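Local coordinates for protein processed glycerol phosphate lipoteichoic acid synthase 2 (Bacillus subtilis, PDB 2W8D) that is a lipoteichoic acid synthase by name, its C-terminal domain built on the sulfatase and alkaline phosphatase fold with a bound magnesium ion, at residues A[128-136]-A[167-178]; A[248-259]-A[290-298]. One frame throughout, in Å; residues are numbered along the deposited sequence.

Interaction 1 of 2, residues A[128-136]-A[167-178]; sequences TFHGNTQTF and YGMKDKPFFKES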
loop_
_atom_site.group_PDB
_atom_site.type_symbol
_atom_site.label_atom_id
_atom_site.label_comp_id
_atom_site.label_asym_id
_atom_site.label_seq_id
_atom_site.Cartn_x
_atom_site.Cartn_y
_atom_site.Cartn_z
ATOM N N THR A 128 4.325 -10.977 -9.412
ATOM C CA THR A 128 3.076 -10.705 -8.712
ATOM C C THR A 128 2.264 -11.981 -8.608
ATOM O O THR A 128 2.280 -12.782 -9.542
ATOM C CB THR A 128 2.253 -9.667 -9.471
ATOM O OG1 THR A 128 2.998 -8.443 -9.533
ATOM C CG2 THR A 128 0.898 -9.444 -8.795
ATOM N N PHE A 129 1.558 -12.163 -7.481
ATOM C CA PHE A 129 0.611 -13.262 -7.310
ATOM C C PHE A 129 -0.775 -12.691 -7.147
ATOM O O PHE A 129 -0.973 -11.737 -6.406
ATOM C CB PHE A 129 0.970 -14.088 -6.078
ATOM C CG PHE A 129 2.320 -14.726 -6.165
ATOM C CD1 PHE A 129 2.449 -16.066 -6.534
ATOM C CD2 PHE A 129 3.473 -13.978 -5.932
ATOM C CE1 PHE A 129 3.695 -16.643 -6.642
ATOM C CE2 PHE A 129 4.738 -14.563 -6.039
ATOM C CZ PHE A 129 4.846 -15.891 -6.396
ATOM N N HIS A 130 -1.755 -13.267 -7.810
ATOM C CA HIS A 130 -3.108 -12.757 -7.704
ATOM C C HIS A 130 -4.065 -13.773 -8.287
ATOM O O HIS A 130 -3.809 -14.344 -9.346
ATOM C CB HIS A 130 -3.199 -11.455 -8.467
ATOM C CG HIS A 130 -4.515 -10.770 -8.347
ATOM N ND1 HIS A 130 -5.048 -10.388 -7.133
ATOM C CD2 HIS A 130 -5.402 -10.389 -9.289
ATOM C CE1 HIS A 130 -6.214 -9.805 -7.336
ATOM N NE2 HIS A 130 -6.447 -9.787 -8.635
ATOM N N GLY A 131 -5.162 -14.020 -7.577
ATOM C CA GLY A 131 -6.089 -15.085 -7.954
ATOM C C GLY A 131 -7.184 -14.638 -8.897
ATOM O O GLY A 131 -8.327 -15.011 -8.706
ATOM N N ASN A 132 -6.844 -13.839 -9.904
ATOM C CA ASN A 132 -7.821 -13.326 -10.864
ATOM C C ASN A 132 -7.102 -13.127 -12.191
ATOM O O ASN A 132 -5.879 -13.149 -12.219
ATOM C CB ASN A 132 -8.449 -12.009 -10.368
ATOM C CG ASN A 132 -9.671 -11.552 -11.221
ATOM O OD1 ASN A 132 -10.165 -12.284 -12.069
ATOM N ND2 ASN A 132 -10.143 -10.341 -10.980
ATOM N N THR A 133 -7.835 -12.951 -13.282
ATOM C CA THR A 133 -7.186 -12.807 -14.565
ATOM C C THR A 133 -6.255 -11.581 -14.597
ATOM O O THR A 133 -6.495 -10.581 -13.931
ATOM C CB THR A 133 -8.182 -12.845 -15.755
ATOM O OG1 THR A 133 -7.456 -12.691 -16.974
ATOM C CG2 THR A 133 -9.230 -11.731 -15.663
ATOM N N GLN A 134 -5.157 -11.729 -15.326
ATOM C CA GLN A 134 -4.144 -10.691 -15.519
ATOM C C GLN A 134 -4.646 -9.427 -16.232
ATOM O O GLN A 134 -4.010 -8.385 -16.136
ATOM C CB GLN A 134 -2.952 -11.270 -16.307
ATOM C CG GLN A 134 -3.275 -11.746 -17.731
ATOM C CD GLN A 134 -2.093 -12.368 -18.413
ATOM O OE1 GLN A 134 -1.823 -13.561 -18.261
ATOM N NE2 GLN A 134 -1.392 -11.586 -19.199
ATOM N N THR A 135 -5.770 -9.498 -16.936
ATOM C CA THR A 135 -6.284 -8.309 -17.625
ATOM C C THR A 135 -6.977 -7.350 -16.670
ATOM O O THR A 135 -7.146 -6.181 -17.013
ATOM C CB THR A 135 -7.260 -8.652 -18.715
ATOM O OG1 THR A 135 -8.369 -9.344 -18.132
ATOM C CG2 THR A 135 -6.593 -9.529 -19.793
ATOM N N PHE A 136 -7.345 -7.828 -15.467
ATOM C CA PHE A 136 -8.068 -6.995 -14.515
ATOM C C PHE A 136 -7.194 -5.797 -14.153
ATOM O O PHE A 136 -6.000 -5.951 -13.952
ATOM C CB PHE A 136 -8.530 -7.772 -13.261
ATOM C CG PHE A 136 -9.758 -7.171 -12.588
ATOM C CD1 PHE A 136 -11.054 -7.597 -12.949
ATOM C CD2 PHE A 136 -9.623 -6.170 -11.607
ATOM C CE1 PHE A 136 -12.198 -7.028 -12.342
ATOM C CE2 PHE A 136 -10.761 -5.577 -10.980
ATOM C CZ PHE A 136 -12.052 -6.008 -11.348
ATOM N N TYR A 167 -14.503 -12.094 -7.227
ATOM C CA TYR A 167 -13.449 -11.684 -8.158
ATOM C C TYR A 167 -12.443 -12.782 -8.490
ATOM O O TYR A 167 -11.590 -12.579 -9.365
ATOM C CB TYR A 167 -12.731 -10.405 -7.695
ATOM C CG TYR A 167 -13.630 -9.201 -7.660
ATOM C CD1 TYR A 167 -14.514 -9.011 -6.591
ATOM C CD2 TYR A 167 -13.621 -8.262 -8.693
ATOM C CE1 TYR A 167 -15.358 -7.920 -6.539
ATOM C CE2 TYR A 167 -14.466 -7.141 -8.648
ATOM C CZ TYR A 167 -15.333 -6.983 -7.559
ATOM O OH TYR A 167 -16.189 -5.916 -7.470
ATOM N N GLY A 168 -12.546 -13.930 -7.814
ATOM C CA GLY A 168 -11.679 -15.073 -8.096
ATOM C C GLY A 168 -11.335 -15.873 -6.862
ATOM O O GLY A 168 -12.218 -16.233 -6.072
HETATM N N MSE A 169 -10.051 -16.179 -6.696
HETATM C CA MSE A 169 -9.625 -17.079 -5.611
HETATM C C MSE A 169 -9.889 -16.454 -4.238
HETATM O O MSE A 169 -9.653 -15.270 -4.031
HETATM C CB MSE A 169 -8.134 -17.394 -5.695
HETATM C CG MSE A 169 -7.715 -18.216 -6.863
HETATM SE SE MSE A 169 -8.380 -20.062 -6.874
HETATM C CE MSE A 169 -7.376 -20.776 -5.334
ATOM N N LYS A 170 -10.350 -17.278 -3.310
ATOM C CA LYS A 170 -10.337 -16.941 -1.894
ATOM C C LYS A 170 -8.895 -16.922 -1.359
ATOM O O LYS A 170 -8.071 -17.730 -1.782
ATOM C CB LYS A 170 -11.160 -17.969 -1.132
ATOM C CG LYS A 170 -12.648 -17.890 -1.409
ATOM C CD LYS A 170 -13.367 -19.044 -0.748
ATOM C CE LYS A 170 -14.867 -18.973 -0.937
ATOM N NZ LYS A 170 -15.442 -20.323 -0.627
ATOM N N ASP A 171 -8.601 -16.024 -0.426
ATOM C CA ASP A 171 -7.271 -15.875 0.153
ATOM C C ASP A 171 -6.624 -17.160 0.751
ATOM O O ASP A 171 -5.471 -17.417 0.474
ATOM C CB ASP A 171 -7.270 -14.737 1.175
ATOM C CG ASP A 171 -7.635 -13.386 0.562
ATOM O OD1 ASP A 171 -7.684 -13.259 -0.695
ATOM O OD2 ASP A 171 -7.888 -12.434 1.343
ATOM N N LYS A 172 -7.341 -17.947 1.556
ATOM C CA LYS A 172 -6.765 -19.182 2.136
ATOM C C LYS A 172 -6.159 -20.156 1.119
ATOM O O LYS A 172 -4.981 -20.448 1.235
ATOM C CB LYS A 172 -7.707 -19.907 3.110
ATOM C CG LYS A 172 -7.805 -19.228 4.494
ATOM C CD LYS A 172 -8.665 -20.032 5.445
ATOM C CE LYS A 172 -9.033 -19.235 6.676
ATOM N NZ LYS A 172 -10.159 -19.904 7.438
ATOM N N PRO A 173 -6.929 -20.614 0.104
ATOM C CA PRO A 173 -6.290 -21.451 -0.940
ATOM C C PRO A 173 -5.340 -20.680 -1.869
ATOM O O PRO A 173 -4.398 -21.258 -2.399
ATOM C CB PRO A 173 -7.470 -22.023 -1.732
ATOM C CG PRO A 173 -8.611 -21.109 -1.425
ATOM C CD PRO A 173 -8.392 -20.576 -0.046
ATOM N N PHE A 174 -5.579 -19.384 -2.064
ATOM C CA PHE A 174 -4.666 -18.585 -2.870
ATOM C C PHE A 174 -3.281 -18.600 -2.218
ATOM O O PHE A 174 -2.296 -18.863 -2.886
ATOM C CB PHE A 174 -5.206 -17.163 -3.076
ATOM C CG PHE A 174 -4.156 -16.156 -3.387
ATOM C CD1 PHE A 174 -3.572 -16.106 -4.635
ATOM C CD2 PHE A 174 -3.744 -15.253 -2.416
ATOM C CE1 PHE A 174 -2.595 -15.163 -4.922
ATOM C CE2 PHE A 174 -2.762 -14.312 -2.696
ATOM C CZ PHE A 174 -2.191 -14.270 -3.952
ATOM N N PHE A 175 -3.207 -18.367 -0.913
ATOM C CA PHE A 175 -1.919 -18.447 -0.213
ATOM C C PHE A 175 -1.262 -19.837 -0.159
ATOM O O PHE A 175 -0.039 -19.929 -0.258
ATOM C CB PHE A 175 -1.996 -17.844 1.180
ATOM C CG PHE A 175 -1.978 -16.352 1.197
ATOM C CD1 PHE A 175 -0.920 -15.650 0.638
ATOM C CD2 PHE A 175 -3.025 -15.630 1.809
ATOM C CE1 PHE A 175 -0.903 -14.261 0.678
ATOM C CE2 PHE A 175 -3.006 -14.277 1.864
ATOM C CZ PHE A 175 -1.962 -13.566 1.281
ATOM N N LYS A 176 -2.049 -20.904 -0.018
ATOM C CA LYS A 176 -1.503 -22.249 -0.029
ATOM C C LYS A 176 -0.800 -22.569 -1.340
ATOM O O LYS A 176 0.355 -22.988 -1.355
ATOM C CB LYS A 176 -2.624 -23.276 0.157
ATOM C CG LYS A 176 -2.566 -24.095 1.443
ATOM C CD LYS A 176 -1.236 -24.807 1.638
ATOM C CE LYS A 176 -1.165 -25.317 3.085
ATOM N NZ LYS A 176 -1.076 -24.196 4.064
ATOM N N GLU A 177 -1.545 -22.374 -2.429
ATOM C CA GLU A 177 -1.113 -22.637 -3.801
ATOM C C GLU A 177 0.065 -21.773 -4.275
ATOM O O GLU A 177 0.877 -22.219 -5.097
ATOM C CB GLU A 177 -2.313 -22.549 -4.753
ATOM C CG GLU A 177 -3.072 -23.885 -4.827
ATOM C CD GLU A 177 -4.502 -23.751 -5.335
ATOM O OE1 GLU A 177 -4.696 -23.641 -6.561
ATOM O OE2 GLU A 177 -5.436 -23.800 -4.505
ATOM N N SER A 178 0.177 -20.569 -3.719
ATOM C CA SER A 178 1.306 -19.693 -4.016
ATOM C C SER A 178 2.659 -20.173 -3.469
ATOM O O SER A 178 3.697 -19.783 -4.007
ATOM C CB SER A 178 1.036 -18.264 -3.536
ATOM O OG SER A 178 -0.122 -17.719 -4.146
#
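The one hydrogen bond between residues 128-136 and 167-178 joins two loops: Met169 N, of a selenomethionine, donates to Gly131 O at 2.9 Å, nearly straight (170° at the hydrogen), in the carbonyl plane and on a lone pair. Gly168 adds a CA-H...O contact to the same oxygen. Ser178 OG donates to Phe174 O, which also accepts Ser178 N from the opposite face of its plane, and the hydroxyl bonds to Tyr157 OH as well.

Apolar packing accompanies these bonds. Met169 lies against Gly131, its CG 3.7 Å from Gly131 CA. Phe174 swings its ring away from the backbone N (chi1 157°), which brings CZ to 3.8 Å from Phe129 CB and lays the ring against the strand backbone, CE1 3.6 Å from His130 N. One turn on, Ser178 CB and OG border Phe129 CD1.

At the far end of the loops, Phe136 CZ meets the edge of the Tyr167 ring, 3.8 Å from CE2, with the ring planes perpendicular.

Phe174 and Ser178 also touch Phe193 on the adjacent parallel strand 189-194, so helix 171-183 lies against the central sheet, an arrangement characteristic of the alpha/beta fold of the sulfatase and alkaline phosphatase clan.

Interaction 2 of 2, residues A[248-259]-A[290-298]; sequences YDKSIIVMYGDH and VPLFIHAAG. With MG (magnesium ion), chain C.
Strands 251-257 and 292-296 run antiparallel, their axes 4.6 Å apart at closest and their directions 176° apart. Ile253 with His295 and Met255 with Phe293 are hydrogen-bonded pairs, each closed by two N-H...O bonds of 2.8 Å, as between Met255 N and Phe293 O. One further hydrogen bond at each end extends the pairing, from Ala297 N to Ser251 O and from Gly257 N to Pro291 O.

On one face, Ile252 and Ile294 lie side by side, CG2 to CG2 at 3.9 Å, while Val254 CG1 meets Leu292 CD1 at the same separation. Within the mixed central sheet of the sulfatase fold, strand 251-257 has parallel strand 33-39 on its other flank, and the loop after it carries Asp258 and His259 to the metal. Asp258 OD2 binds the magnesium ion at 2.1 Å and His259 NE2 at 2.2 Å; Glu40 and phosphothreonine Thr84 belong to the same site.

The other face bears Met255, whose chain bends at chi3 (-67°) to bring CE 4.1 Å from Phe293 CB. At the opposite end from the metal, Tyr248, in the turn before the strand, and His295 form an offset stack, planes at 24°, with Tyr248 OH over the centre of the imidazole; His295 NE2 is hydrogen-bonded to Glu68.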
loop_
_atom_site.group_PDB
_atom_site.type_symbol
_atom_site.label_atom_id
_atom_site.label_comp_id
_atom_site.label_asym_id
_atom_site.label_seq_id
_atom_site.Cartn_x
_atom_site.Cartn_y
_atom_site.Cartn_z
ATOM N N TYR A 248 11.022 -16.614 5.904
ATOM C CA TYR A 248 10.646 -15.565 6.872
ATOM C C TYR A 248 11.850 -14.775 7.375
ATOM O O TYR A 248 11.805 -13.546 7.446
ATOM C CB TYR A 248 9.905 -16.170 8.054
ATOM C CG TYR A 248 9.348 -15.170 9.040
ATOM C CD1 TYR A 248 8.167 -14.492 8.773
ATOM C CD2 TYR A 248 9.977 -14.937 10.269
ATOM C CE1 TYR A 248 7.626 -13.577 9.688
ATOM C CE2 TYR A 248 9.441 -14.020 11.206
ATOM C CZ TYR A 248 8.269 -13.361 10.903
ATOM O OH TYR A 248 7.720 -12.454 11.778
ATOM N N ASP A 249 12.925 -15.490 7.697
ATOM C CA ASP A 249 14.192 -14.902 8.126
ATOM C C ASP A 249 14.997 -14.329 6.944
ATOM O O ASP A 249 15.958 -13.577 7.115
ATOM C CB ASP A 249 15.033 -15.960 8.881
ATOM C CG ASP A 249 14.364 -16.442 10.164
ATOM O OD1 ASP A 249 13.879 -15.604 10.961
ATOM O OD2 ASP A 249 14.344 -17.670 10.398
ATOM N N LYS A 250 14.603 -14.683 5.736
ATOM C CA LYS A 250 15.329 -14.207 4.572
ATOM C C LYS A 250 14.625 -13.051 3.918
ATOM O O LYS A 250 14.932 -12.729 2.759
ATOM C CB LYS A 250 15.517 -15.341 3.560
ATOM C CG LYS A 250 16.495 -16.431 4.017
ATOM C CD LYS A 250 16.260 -17.732 3.266
ATOM C CE LYS A 250 16.849 -18.914 4.036
ATOM N NZ LYS A 250 16.703 -20.229 3.329
ATOM N N SER A 251 13.682 -12.425 4.620
ATOM C CA SER A 251 12.789 -11.510 3.927
ATOM C C SER A 251 12.356 -10.251 4.660
ATOM O O SER A 251 12.423 -10.151 5.892
ATOM C CB SER A 251 11.550 -12.255 3.421
ATOM O OG SER A 251 11.913 -13.306 2.540
ATOM N N ILE A 252 11.920 -9.280 3.867
ATOM C CA ILE A 252 11.222 -8.138 4.386
ATOM C C ILE A 252 9.788 -8.323 3.922
ATOM O O ILE A 252 9.493 -8.305 2.712
ATOM C CB ILE A 252 11.768 -6.828 3.800
ATOM C CG1 ILE A 252 13.244 -6.653 4.124
ATOM C CG2 ILE A 252 10.967 -5.612 4.301
ATOM C CD1 ILE A 252 13.832 -5.461 3.374
ATOM N N ILE A 253 8.893 -8.515 4.885
ATOM C CA ILE A 253 7.472 -8.619 4.571
ATOM C C ILE A 253 6.859 -7.275 4.870
ATOM O O ILE A 253 7.050 -6.735 5.956
ATOM C CB ILE A 253 6.820 -9.736 5.405
ATOM C CG1 ILE A 253 7.536 -11.082 5.100
ATOM C CG2 ILE A 253 5.288 -9.749 5.191
ATOM C CD1 ILE A 253 7.293 -12.194 6.050
ATOM N N VAL A 254 6.150 -6.731 3.889
ATOM C CA VAL A 254 5.537 -5.416 3.976
ATOM C C VAL A 254 4.068 -5.587 3.634
ATOM O O VAL A 254 3.737 -5.982 2.506
ATOM C CB VAL A 254 6.079 -4.505 2.836
ATOM C CG1 VAL A 254 5.446 -3.108 2.890
ATOM C CG2 VAL A 254 7.588 -4.462 2.817
HETATM N N MSE A 255 3.179 -5.235 4.560
HETATM C CA MSE A 255 1.744 -5.392 4.341
HETATM C C MSE A 255 0.997 -4.118 4.551
HETATM O O MSE A 255 1.220 -3.400 5.542
HETATM C CB MSE A 255 1.152 -6.469 5.232
HETATM C CG MSE A 255 1.908 -7.771 5.088
HETATM SE SE MSE A 255 1.003 -9.169 6.059
HETATM C CE MSE A 255 1.270 -8.510 7.906
ATOM N N TYR A 256 0.046 -3.875 3.658
ATOM C CA TYR A 256 -0.715 -2.638 3.724
ATOM C C TYR A 256 -2.173 -2.810 3.318
ATOM O O TYR A 256 -2.488 -3.509 2.331
ATOM C CB TYR A 256 -0.060 -1.598 2.802
ATOM C CG TYR A 256 -0.070 -1.984 1.351
ATOM C CD1 TYR A 256 -1.048 -1.491 0.505
ATOM C CD2 TYR A 256 0.914 -2.817 0.810
ATOM C CE1 TYR A 256 -1.096 -1.849 -0.847
ATOM C CE2 TYR A 256 0.873 -3.199 -0.540
ATOM C CZ TYR A 256 -0.121 -2.688 -1.373
ATOM O OH TYR A 256 -0.180 -2.981 -2.734
ATOM N N GLY A 257 -3.059 -2.108 4.025
ATOM C CA GLY A 257 -4.430 -1.992 3.537
ATOM C C GLY A 257 -4.376 -1.123 2.289
ATOM O O GLY A 257 -3.645 -0.125 2.272
ATOM N N ASP A 258 -5.112 -1.484 1.237
ATOM C CA ASP A 258 -4.978 -0.705 -0.029
ATOM C C ASP A 258 -5.786 0.618 -0.052
ATOM O O ASP A 258 -5.327 1.624 -0.603
ATOM C CB ASP A 258 -5.205 -1.585 -1.273
ATOM C CG ASP A 258 -6.590 -2.214 -1.318
ATOM O OD1 ASP A 258 -7.302 -2.236 -0.281
ATOM O OD2 ASP A 258 -6.994 -2.659 -2.418
ATOM N N HIS A 259 -6.958 0.641 0.596
ATOM C CA HIS A 259 -7.784 1.862 0.634
ATOM C C HIS A 259 -8.946 1.562 1.529
ATOM O O HIS A 259 -9.020 0.442 2.034
ATOM C CB HIS A 259 -8.310 2.172 -0.783
ATOM C CG HIS A 259 -8.892 0.964 -1.440
ATOM N ND1 HIS A 259 -10.157 0.479 -1.130
ATOM C CD2 HIS A 259 -8.343 0.082 -2.309
ATOM C CE1 HIS A 259 -10.379 -0.618 -1.831
ATOM N NE2 HIS A 259 -9.289 -0.890 -2.544
ATOM N N VAL A 290 -4.997 3.397 6.962
ATOM C CA VAL A 290 -4.848 1.964 6.680
ATOM C C VAL A 290 -3.571 1.412 7.349
ATOM O O VAL A 290 -2.563 2.121 7.475
ATOM C CB VAL A 290 -4.855 1.631 5.162
ATOM C CG1 VAL A 290 -6.167 2.149 4.494
ATOM C CG2 VAL A 290 -3.663 2.240 4.478
ATOM N N PRO A 291 -3.621 0.149 7.794
ATOM C CA PRO A 291 -2.450 -0.367 8.497
ATOM C C PRO A 291 -1.286 -0.602 7.543
ATOM O O PRO A 291 -1.509 -0.843 6.355
ATOM C CB PRO A 291 -2.928 -1.684 9.119
ATOM C CG PRO A 291 -4.146 -2.092 8.330
ATOM C CD PRO A 291 -4.699 -0.839 7.631
ATOM N N LEU A 292 -0.068 -0.442 8.064
ATOM C CA LEU A 292 1.146 -0.737 7.351
ATOM C C LEU A 292 2.003 -1.503 8.332
ATOM O O LEU A 292 2.214 -1.034 9.441
ATOM C CB LEU A 292 1.866 0.534 6.906
ATOM C CG LEU A 292 3.280 0.238 6.363
ATOM C CD1 LEU A 292 3.314 -0.610 5.045
ATOM C CD2 LEU A 292 4.075 1.529 6.153
ATOM N N PHE A 293 2.460 -2.680 7.930
ATOM C CA PHE A 293 3.338 -3.520 8.759
ATOM C C PHE A 293 4.606 -3.777 7.946
ATOM O O PHE A 293 4.510 -4.014 6.744
ATOM C CB PHE A 293 2.690 -4.889 9.051
ATOM C CG PHE A 293 1.457 -4.820 9.883
ATOM C CD1 PHE A 293 1.537 -4.904 11.257
ATOM C CD2 PHE A 293 0.198 -4.677 9.293
ATOM C CE1 PHE A 293 0.378 -4.835 12.054
ATOM C CE2 PHE A 293 -0.943 -4.633 10.078
ATOM C CZ PHE A 293 -0.843 -4.711 11.472
ATOM N N ILE A 294 5.774 -3.686 8.581
ATOM C CA ILE A 294 7.021 -4.081 7.948
ATOM C C ILE A 294 7.788 -4.975 8.932
ATOM O O ILE A 294 8.190 -4.516 10.006
ATOM C CB ILE A 294 7.941 -2.877 7.593
ATOM C CG1 ILE A 294 7.302 -1.931 6.593
ATOM C CG2 ILE A 294 9.247 -3.359 7.038
ATOM C CD1 ILE A 294 8.099 -0.672 6.424
ATOM N N HIS A 295 7.969 -6.238 8.572
ATOM C CA HIS A 295 8.854 -7.098 9.327
ATOM C C HIS A 295 10.065 -7.358 8.461
ATOM O O HIS A 295 9.985 -8.025 7.442
ATOM C CB HIS A 295 8.176 -8.395 9.759
ATOM C CG HIS A 295 9.040 -9.244 10.646
ATOM N ND1 HIS A 295 9.948 -10.151 10.152
ATOM C CD2 HIS A 295 9.167 -9.284 11.996
ATOM C CE1 HIS A 295 10.600 -10.720 11.153
ATOM N NE2 HIS A 295 10.142 -10.211 12.284
ATOM N N ALA A 296 11.167 -6.723 8.837
ATOM C CA ALA A 296 12.430 -6.846 8.171
ATOM C C ALA A 296 13.225 -7.717 9.104
ATOM O O ALA A 296 13.466 -7.356 10.271
ATOM C CB ALA A 296 13.066 -5.506 8.025
ATOM N N ALA A 297 13.608 -8.886 8.609
ATOM C CA ALA A 297 14.308 -9.870 9.445
ATOM C C ALA A 297 15.736 -9.427 9.675
ATOM O O ALA A 297 16.408 -8.976 8.729
ATOM C CB ALA A 297 14.282 -11.226 8.779
ATOM N N GLY A 298 16.213 -9.585 10.912
ATOM C CA GLY A 298 17.523 -9.067 11.289
ATOM C C GLY A 298 17.471 -7.639 11.811
ATOM O O GLY A 298 18.484 -7.137 12.319
HETATM MG MG MG C . -8.941 -2.988 -3.203
#

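How the interactions relate
From the N terminus, the end of strand 125-130 and the loop after it form the first segment of interaction 1, and after 30 intervening residues, which include helix 139-145 and strand 150-152, the chain returns at 167-178 to close that loop. Strand 189-194 and the long helix 219-244 follow before interaction 2 opens. Its loop likewise spans 30 residues, with helices 267-273 and 281-286 between the two strands. The contacts are in series, neither nesting nor crossing; the centres of interactions 1 and 2 are about 19 Å apart, without touching. Both reach one sheet: interaction 1 sets a helix against strand 125-130, interaction 2 pairs two strands, and 189-194 and 33-39 lie between 125-130 and 251-257.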